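Local coordinates for protein ubiquitin-activating enzyme E1-like (Saccharomyces cerevisiae, PDB 3ONH) that forms, with AOS1, the heterodimeric E1 enzyme that activates the ubiquitin-like modifier SMT3 (SUMO) at the expense of ATP, this piece being the ubiquitin-fold domain of UBA2, at residues F25-L28 / I29-Y33. Sequence-based numbering, arbitrary orientation.
Sequences FVVL and IREKY
Phe25 swings CG away from its own N (chi1 -161°), while Ile29, one turn later, holds CG1 beside its N (chi1 -61°) and extends CD1 back along the helix to the phenyl ring. The methyl sits over one ring face in a CH-pi contact, 3.8 Å from CD1 of Ile29 to the centroid of Phe25 and displaced from the centre toward CE2, which lies 3.4 Å from CD1. The other branch of Ile29, CG2, meets the Tyr33 ring at its edge, in plane, and CG of Lys32 lies over one face of that ring. Cutting Ile29 back to alanine removes CG1, CD1 and CG2, which is likely to leave the Phe25 face without its methyl, open a gap beside the Tyr33 edge and weaken packing on Leu91. On another side of the helix, Arg30 folds back over Val26, whose CG1 lies over a guanidinium face, 3.8 Å from NH2 of Arg30; NH2 itself hydrogen-bonds to the carbonyl of Gln37. Val27 and Glu31 run side by side, CG1 of Val27 lying 4.0 Å from CG of Glu31. Five successive i to i+4 backbone hydrogen bonds, the last from Tyr33 N to Ile29 O, hold the turns; that from Glu31 N to Val27 O is nearly straight (2.9 Å, 169°). Lys32 forms a salt bridge with Asp108, and the Tyr33 hydroxyl hydrogen-bonds to the carbonyl of Pro107. With Ile29 and Tyr33 packed on strand 84-95 and Glu31 and Lys32 exposed, this is an amphipathic alpha-helix laid on a beta-sheet, as in the beta-grasp of ubiquitin.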
loop_
_atom_site.group_PDB
_atom_site.type_symbol
_atom_site.label_atom_id
_atom_site.label_comp_id
_atom_site.label_asym_id
_atom_site.label_seq_id
_atom_site.Cartn_x
_atom_site.Cartn_y
_atom_site.Cartn_z
ATOM N N PHE A 25 6.508 3.931 1.489
ATOM C CA PHE A 25 5.633 2.866 1.032
ATOM C C PHE A 25 4.602 3.415 0.056
ATOM O O PHE A 25 4.298 2.795 -0.968
ATOM C CB PHE A 25 4.952 2.208 2.227
ATOM C CG PHE A 25 4.397 0.844 1.932
ATOM C CD1 PHE A 25 5.231 -0.179 1.514
ATOM C CD2 PHE A 25 3.047 0.578 2.098
ATOM C CE1 PHE A 25 4.730 -1.436 1.254
ATOM C CE2 PHE A 25 2.537 -0.681 1.835
ATOM C CZ PHE A 25 3.383 -1.691 1.416
ATOM N N VAL A 26 4.077 4.592 0.379
ATOM C CA VAL A 26 3.089 5.260 -0.457
ATOM C C VAL A 26 3.612 5.644 -1.848
ATOM O O VAL A 26 2.950 5.413 -2.865
ATOM C CB VAL A 26 2.555 6.516 0.239
ATOM C CG1 VAL A 26 1.761 7.357 -0.726
ATOM C CG2 VAL A 26 1.703 6.123 1.437
ATOM N N VAL A 27 4.783 6.259 -1.888
ATOM C CA VAL A 27 5.444 6.575 -3.144
ATOM C C VAL A 27 5.637 5.313 -3.988
ATOM O O VAL A 27 5.329 5.301 -5.182
ATOM C CB VAL A 27 6.817 7.226 -2.897
ATOM C CG1 VAL A 27 7.446 7.643 -4.213
ATOM C CG2 VAL A 27 6.675 8.424 -1.972
ATOM N N LEU A 28 6.125 4.256 -3.344
ATOM C CA LEU A 28 6.399 2.973 -3.985
ATOM C C LEU A 28 5.172 2.422 -4.693
ATOM O O LEU A 28 5.230 2.022 -5.852
ATOM C CB LEU A 28 6.834 1.970 -2.922
ATOM C CG LEU A 28 7.850 0.883 -3.271
ATOM C CD1 LEU A 28 7.818 -0.191 -2.200
ATOM C CD2 LEU A 28 7.577 0.279 -4.632
ATOM N N ILE A 29 4.056 2.374 -3.980
ATOM C CA ILE A 29 2.848 1.792 -4.542
ATOM C C ILE A 29 2.258 2.695 -5.617
ATOM O O ILE A 29 1.814 2.234 -6.667
ATOM C CB ILE A 29 1.817 1.513 -3.447
ATOM C CG1 ILE A 29 2.398 0.514 -2.442
ATOM C CG2 ILE A 29 0.536 0.987 -4.058
ATOM C CD1 ILE A 29 1.536 0.285 -1.234
ATOM N N ARG A 30 2.265 3.994 -5.359
ATOM C CA ARG A 30 1.746 4.946 -6.325
ATOM C C ARG A 30 2.489 4.850 -7.652
ATOM O O ARG A 30 1.873 4.743 -8.704
ATOM C CB ARG A 30 1.835 6.371 -5.787
ATOM C CG ARG A 30 1.302 7.421 -6.746
ATOM C CD ARG A 30 1.786 8.808 -6.367
ATOM N NE ARG A 30 1.119 9.334 -5.180
ATOM C CZ ARG A 30 1.750 9.747 -4.083
ATOM N NH1 ARG A 30 3.074 9.683 -4.009
ATOM N NH2 ARG A 30 1.053 10.218 -3.055
ATOM N N GLU A 31 3.814 4.893 -7.611
ATOM C CA GLU A 31 4.590 4.884 -8.851
ATOM C C GLU A 31 4.516 3.538 -9.574
ATOM O O GLU A 31 4.385 3.488 -10.794
ATOM C CB GLU A 31 6.044 5.271 -8.584
ATOM C CG GLU A 31 6.205 6.618 -7.882
ATOM C CD GLU A 31 6.401 7.779 -8.852
ATOM O OE1 GLU A 31 6.489 8.939 -8.385
ATOM O OE2 GLU A 31 6.478 7.534 -10.079
ATOM N N LYS A 32 4.587 2.452 -8.815
ATOM C CA LYS A 32 4.569 1.111 -9.391
ATOM C C LYS A 32 3.310 0.838 -10.210
ATOM O O LYS A 32 3.394 0.251 -11.290
ATOM C CB LYS A 32 4.757 0.053 -8.297
ATOM C CG LYS A 32 4.491 -1.382 -8.727
ATOM C CD LYS A 32 5.656 -1.993 -9.482
ATOM C CE LYS A 32 5.420 -3.479 -9.747
ATOM N NZ LYS A 32 6.564 -4.124 -10.438
ATOM N N TYR A 33 2.151 1.271 -9.715
ATOM C CA TYR A 33 0.887 0.969 -10.391
ATOM C C TYR A 33 0.228 2.182 -11.053
ATOM O O TYR A 33 -0.893 2.088 -11.540
ATOM C CB TYR A 33 -0.100 0.283 -9.439
ATOM C CG TYR A 33 0.475 -0.921 -8.742
ATOM C CD1 TYR A 33 0.670 -2.114 -9.421
ATOM C CD2 TYR A 33 0.830 -0.864 -7.403
ATOM C CE1 TYR A 33 1.210 -3.215 -8.782
ATOM C CE2 TYR A 33 1.358 -1.961 -6.758
ATOM C CZ TYR A 33 1.547 -3.131 -7.451
ATOM O OH TYR A 33 2.083 -4.218 -6.806
#